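Local coordinates for tyrosine specific protein phosphatase (Trypanosoma cruzi, PDB 4AZ1) that probably removes phosphate from phosphotyrosine in proteins, as a member of the classical protein tyrosine phosphatase family, at residues A[107-120]-A[212-226]. Numbering follows the deposited sequence.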
loop_
_atom_site.group_PDB
_atom_site.type_symbol
_atom_site.label_atom_id
_atom_site.label_comp_id
_atom_site.label_asym_id
_atom_site.label_seq_id
_atom_site.Cartn_x
_atom_site.Cartn_y
_atom_site.Cartn_z
ATOM N N MET A 107 -4.668 -1.327 -9.921
ATOM C CA MET A 107 -4.935 -0.664 -11.190
ATOM C C MET A 107 -4.095 -1.290 -12.288
ATOM O O MET A 107 -4.630 -1.649 -13.335
ATOM C CB MET A 107 -4.640 0.836 -11.097
ATOM C CG MET A 107 -4.918 1.607 -12.387
ATOM S SD MET A 107 -3.497 1.655 -13.523
ATOM C CE MET A 107 -2.235 2.298 -12.406
ATOM N N LEU A 108 -2.788 -1.425 -12.045
ATOM C CA LEU A 108 -1.891 -2.015 -13.032
ATOM C C LEU A 108 -2.401 -3.385 -13.422
ATOM O O LEU A 108 -2.374 -3.769 -14.599
ATOM C CB LEU A 108 -0.485 -2.169 -12.461
ATOM C CG LEU A 108 0.283 -0.889 -12.185
ATOM C CD1 LEU A 108 1.680 -1.234 -11.684
ATOM C CD2 LEU A 108 0.332 -0.076 -13.483
ATOM N N TYR A 109 -2.883 -4.115 -12.420
ATOM C CA TYR A 109 -3.301 -5.487 -12.615
ATOM C C TYR A 109 -4.622 -5.590 -13.364
ATOM O O TYR A 109 -4.728 -6.336 -14.335
ATOM C CB TYR A 109 -3.407 -6.215 -11.272
ATOM C CG TYR A 109 -3.756 -7.667 -11.445
ATOM C CD1 TYR A 109 -2.777 -8.602 -11.780
ATOM C CD2 TYR A 109 -5.067 -8.110 -11.307
ATOM C CE1 TYR A 109 -3.096 -9.937 -11.960
ATOM C CE2 TYR A 109 -5.394 -9.450 -11.484
ATOM C CZ TYR A 109 -4.403 -10.354 -11.807
ATOM O OH TYR A 109 -4.721 -11.680 -11.986
ATOM N N GLU A 110 -5.637 -4.877 -12.889
ATOM C CA GLU A 110 -6.961 -4.941 -13.505
ATOM C C GLU A 110 -6.963 -4.362 -14.928
ATOM O O GLU A 110 -7.651 -4.878 -15.813
ATOM C CB GLU A 110 -7.996 -4.210 -12.638
ATOM C CG GLU A 110 -9.447 -4.424 -13.086
ATOM C CD GLU A 110 -10.223 -3.124 -13.212
ATOM O OE1 GLU A 110 -9.887 -2.158 -12.494
ATOM O OE2 GLU A 110 -11.163 -3.067 -14.036
ATOM N N LYS A 111 -6.188 -3.297 -15.141
ATOM C CA LYS A 111 -6.133 -2.649 -16.448
ATOM C C LYS A 111 -5.118 -3.292 -17.389
ATOM O O LYS A 111 -5.041 -2.912 -18.559
ATOM C CB LYS A 111 -5.845 -1.146 -16.304
ATOM C CG LYS A 111 -7.005 -0.376 -15.710
ATOM C CD LYS A 111 -8.244 -0.559 -16.569
ATOM C CE LYS A 111 -9.469 0.071 -15.931
ATOM N NZ LYS A 111 -10.641 0.105 -16.881
ATOM N N LYS A 112 -4.356 -4.263 -16.878
ATOM C CA LYS A 112 -3.370 -4.984 -17.688
ATOM C C LYS A 112 -2.337 -4.017 -18.274
ATOM O O LYS A 112 -1.957 -4.113 -19.445
ATOM C CB LYS A 112 -4.046 -5.793 -18.818
ATOM C CG LYS A 112 -5.169 -6.733 -18.357
ATOM C CD LYS A 112 -4.695 -7.679 -17.260
ATOM C CE LYS A 112 -5.875 -8.387 -16.577
ATOM N NZ LYS A 112 -5.472 -9.029 -15.289
ATOM N N ILE A 113 -1.886 -3.079 -17.454
ATOM C CA ILE A 113 -0.904 -2.104 -17.901
ATOM C C ILE A 113 0.403 -2.821 -18.252
ATOM O O ILE A 113 0.871 -3.684 -17.500
ATOM C CB ILE A 113 -0.689 -1.022 -16.835
ATOM C CG1 ILE A 113 -1.992 -0.239 -16.624
ATOM C CG2 ILE A 113 0.459 -0.097 -17.220
ATOM C CD1 ILE A 113 -2.555 0.388 -17.908
ATOM N N SER A 114 0.977 -2.490 -19.407
ATOM C CA SER A 114 2.174 -3.186 -19.872
ATOM C C SER A 114 3.474 -2.417 -19.573
ATOM O O SER A 114 4.547 -3.022 -19.458
ATOM C CB SER A 114 2.033 -3.556 -21.360
ATOM O OG SER A 114 3.289 -3.695 -21.996
ATOM N N LEU A 115 3.377 -1.098 -19.405
ATOM C CA LEU A 115 4.578 -0.283 -19.243
ATOM C C LEU A 115 4.358 0.867 -18.268
ATOM O O LEU A 115 3.431 1.678 -18.417
ATOM C CB LEU A 115 5.072 0.261 -20.599
ATOM C CG LEU A 115 6.238 1.261 -20.567
ATOM C CD1 LEU A 115 7.488 0.616 -19.974
ATOM C CD2 LEU A 115 6.542 1.816 -21.959
ATOM N N VAL A 116 5.222 0.914 -17.264
ATOM C CA VAL A 116 5.221 1.967 -16.273
ATOM C C VAL A 116 6.545 2.695 -16.366
ATOM O O VAL A 116 7.613 2.067 -16.303
ATOM C CB VAL A 116 5.106 1.386 -14.847
ATOM C CG1 VAL A 116 5.369 2.499 -13.807
ATOM C CG2 VAL A 116 3.724 0.772 -14.653
ATOM N N ILE A 117 6.488 4.010 -16.530
ATOM C CA ILE A 117 7.708 4.792 -16.580
ATOM C C ILE A 117 7.742 5.718 -15.385
ATOM O O ILE A 117 6.788 6.463 -15.142
ATOM C CB ILE A 117 7.795 5.625 -17.853
ATOM C CG1 ILE A 117 7.842 4.697 -19.065
ATOM C CG2 ILE A 117 9.038 6.531 -17.821
ATOM C CD1 ILE A 117 8.001 5.435 -20.362
ATOM N N MET A 118 8.836 5.635 -14.625
ATOM C CA MET A 118 9.019 6.425 -13.424
ATOM C C MET A 118 10.182 7.380 -13.681
ATOM O O MET A 118 11.307 6.937 -13.945
ATOM C CB MET A 118 9.331 5.496 -12.231
ATOM C CG MET A 118 9.627 6.252 -10.949
ATOM S SD MET A 118 9.980 5.095 -9.614
ATOM C CE MET A 118 10.492 6.262 -8.350
ATOM N N VAL A 119 9.908 8.685 -13.623
ATOM C CA VAL A 119 10.914 9.688 -13.952
ATOM C C VAL A 119 11.359 10.494 -12.725
ATOM O O VAL A 119 11.305 11.728 -12.706
ATOM C CB VAL A 119 10.400 10.649 -15.077
ATOM C CG1 VAL A 119 11.530 11.473 -15.615
ATOM C CG2 VAL A 119 9.828 9.841 -16.223
ATOM N N THR A 120 11.791 9.788 -11.694
ATOM C CA THR A 120 12.299 10.426 -10.491
ATOM C C THR A 120 13.084 9.382 -9.712
ATOM O O THR A 120 12.887 8.180 -9.917
ATOM C CB THR A 120 11.128 10.968 -9.596
ATOM O OG1 THR A 120 11.660 11.627 -8.443
ATOM C CG2 THR A 120 10.211 9.820 -9.133
ATOM N N ASN A 212 11.028 2.852 -25.545
ATOM C CA ASN A 212 10.192 1.937 -24.780
ATOM C C ASN A 212 8.715 2.175 -25.037
ATOM O O ASN A 212 7.983 1.229 -25.304
ATOM C CB ASN A 212 10.470 2.040 -23.278
ATOM C CG ASN A 212 11.794 1.436 -22.895
ATOM O OD1 ASN A 212 12.525 1.988 -22.079
ATOM N ND2 ASN A 212 12.126 0.307 -23.509
ATOM N N VAL A 213 8.289 3.436 -24.941
ATOM C CA VAL A 213 6.896 3.791 -25.191
ATOM C C VAL A 213 6.436 3.263 -26.544
ATOM O O VAL A 213 5.426 2.554 -26.629
ATOM C CB VAL A 213 6.654 5.319 -25.086
ATOM C CG1 VAL A 213 5.295 5.695 -25.623
ATOM C CG2 VAL A 213 6.767 5.766 -23.650
ATOM N N LYS A 214 7.196 3.573 -27.593
ATOM C CA LYS A 214 6.833 3.183 -28.956
ATOM C C LYS A 214 6.749 1.675 -29.159
ATOM O O LYS A 214 5.902 1.191 -29.919
ATOM C CB LYS A 214 7.846 3.732 -29.954
ATOM C CG LYS A 214 7.903 5.234 -30.048
ATOM C CD LYS A 214 8.964 5.628 -31.066
ATOM C CE LYS A 214 9.798 6.797 -30.566
ATOM N NZ LYS A 214 11.122 6.870 -31.249
ATOM N N ASN A 215 7.647 0.937 -28.510
ATOM C CA ASN A 215 7.690 -0.517 -28.660
ATOM C C ASN A 215 6.667 -1.218 -27.755
ATOM O O ASN A 215 6.484 -2.433 -27.834
ATOM C CB ASN A 215 9.118 -1.040 -28.408
ATOM C CG ASN A 215 10.119 -0.559 -29.458
ATOM O OD1 ASN A 215 9.759 0.146 -30.401
ATOM N ND2 ASN A 215 11.385 -0.937 -29.289
ATOM N N SER A 216 6.004 -0.448 -26.892
ATOM C CA SER A 216 4.973 -0.998 -26.001
ATOM C C SER A 216 3.640 -1.092 -26.751
ATOM O O SER A 216 3.472 -0.450 -27.792
ATOM C CB SER A 216 4.809 -0.100 -24.775
ATOM O OG SER A 216 3.972 0.995 -25.091
ATOM N N PRO A 217 2.684 -1.893 -26.238
ATOM C CA PRO A 217 1.407 -2.065 -26.965
ATOM C C PRO A 217 0.457 -0.857 -26.891
ATOM O O PRO A 217 0.369 -0.175 -25.865
ATOM C CB PRO A 217 0.766 -3.289 -26.288
ATOM C CG PRO A 217 1.414 -3.380 -24.952
ATOM C CD PRO A 217 2.807 -2.818 -25.097
ATOM N N THR A 218 -0.263 -0.609 -27.979
ATOM C CA THR A 218 -1.145 0.546 -28.069
ATOM C C THR A 218 -2.527 0.230 -27.510
ATOM O O THR A 218 -3.387 1.113 -27.420
ATOM C CB THR A 218 -1.302 1.007 -29.527
ATOM O OG1 THR A 218 -1.936 -0.029 -30.291
ATOM C CG2 THR A 218 0.057 1.320 -30.128
ATOM N N THR A 219 -2.734 -1.035 -27.149
ATOM C CA THR A 219 -4.017 -1.481 -26.607
ATOM C C THR A 219 -4.269 -1.014 -25.163
ATOM O O THR A 219 -5.415 -1.004 -24.701
ATOM C CB THR A 219 -4.180 -3.017 -26.700
ATOM O OG1 THR A 219 -2.996 -3.658 -26.213
ATOM C CG2 THR A 219 -4.421 -3.450 -28.145
ATOM N N VAL A 220 -3.207 -0.637 -24.454
ATOM C CA VAL A 220 -3.337 -0.152 -23.078
ATOM C C VAL A 220 -2.506 1.112 -22.889
ATOM O O VAL A 220 -1.471 1.282 -23.541
ATOM C CB VAL A 220 -2.944 -1.237 -22.017
ATOM C CG1 VAL A 220 -3.970 -2.373 -21.986
ATOM C CG2 VAL A 220 -1.544 -1.785 -22.276
ATOM N N PRO A 221 -2.955 2.011 -21.996
ATOM C CA PRO A 221 -2.196 3.253 -21.828
ATOM C C PRO A 221 -0.869 2.978 -21.124
ATOM O O PRO A 221 -0.756 2.019 -20.347
ATOM C CB PRO A 221 -3.083 4.095 -20.905
ATOM C CG PRO A 221 -4.345 3.294 -20.671
ATOM C CD PRO A 221 -4.045 1.881 -21.012
ATOM N N VAL A 222 0.128 3.809 -21.404
ATOM C CA VAL A 222 1.393 3.755 -20.683
ATOM C C VAL A 222 1.281 4.597 -19.410
ATOM O O VAL A 222 0.897 5.767 -19.473
ATOM C CB VAL A 222 2.528 4.328 -21.536
ATOM C CG1 VAL A 222 3.795 4.472 -20.697
ATOM C CG2 VAL A 222 2.757 3.447 -22.763
ATOM N N VAL A 223 1.602 4.018 -18.258
ATOM C CA VAL A 223 1.578 4.781 -17.012
ATOM C C VAL A 223 2.890 5.551 -16.827
ATOM O O VAL A 223 3.974 4.976 -16.949
ATOM C CB VAL A 223 1.324 3.880 -15.788
ATOM C CG1 VAL A 223 1.577 4.653 -14.476
ATOM C CG2 VAL A 223 -0.099 3.322 -15.819
ATOM N N VAL A 224 2.789 6.850 -16.540
ATOM C CA VAL A 224 3.968 7.689 -16.302
ATOM C C VAL A 224 3.815 8.477 -15.001
ATOM O O VAL A 224 2.804 9.152 -14.802
ATOM C CB VAL A 224 4.167 8.700 -17.451
ATOM C CG1 VAL A 224 5.488 9.447 -17.279
ATOM C CG2 VAL A 224 4.119 7.997 -18.783
ATOM N N HIS A 225 4.801 8.397 -14.111
ATOM C CA HIS A 225 4.723 9.200 -12.893
ATOM C C HIS A 225 6.076 9.760 -12.509
ATOM O O HIS A 225 7.104 9.167 -12.813
ATOM C CB HIS A 225 4.135 8.401 -11.716
ATOM C CG HIS A 225 5.041 7.345 -11.178
ATOM N ND1 HIS A 225 5.859 7.547 -10.087
ATOM C CD2 HIS A 225 5.241 6.056 -11.567
ATOM C CE1 HIS A 225 6.523 6.431 -9.820
ATOM N NE2 HIS A 225 6.171 5.517 -10.710
ATOM N N CYS A 226 6.060 10.927 -11.872
ATOM C CA CYS A 226 7.242 11.446 -11.199
ATOM C C CYS A 226 6.884 11.482 -9.726
ATOM O O CYS A 226 6.510 10.443 -9.183
ATOM C CB CYS A 226 7.644 12.815 -11.741
ATOM S SG CYS A 226 6.285 13.964 -12.029
HETATM O O HOH W 1 1.212 -0.097 -20.974
#
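L115 to V119 run parallel to V223 to H225, joined by four backbone hydrogen bonds: V223 N to L115 O, I117 N to V223 O (2.7 Å), H225 N to I117 O and V119 N to H225 O (3.0 Å). Before the first of these, a water accepts from L115 N and donates to P221 O, bridging the chains just ahead of the ladder, where they lie farther apart. Apolar contacts line both faces. On that of V116 and V223, I113 CG2 meets V223 CG2 at 3.7 Å, crossing it nearly at right angles, and M107 and L108 reach the same methyl from helix 101-110. On that of I117 and V224, I117 CD1 touches V213 CG2 at 3.5 Å, while L115 CD2 packs against S216 CB and the end of helix 203-215. The H225 ring, CG set between its backbone N and carbonyl carbon (chi1 71°), takes M118 CA over one face, 4.3 Å from its centroid, with M118 CG 3.3 Å from H225 CE1. H225 ND1 donates, close to the ring plane, to a lone pair of C226 O; its NE2 is hydrogen-bonded to Y133 OH. H225-C226 begins the family's HCxxGxxR signature loop; hydrogen bonds at both ring nitrogens should fix the imidazole's rotation, while M118 and the backbone ladder tie the start of that phosphate-binding loop to strand 115-118.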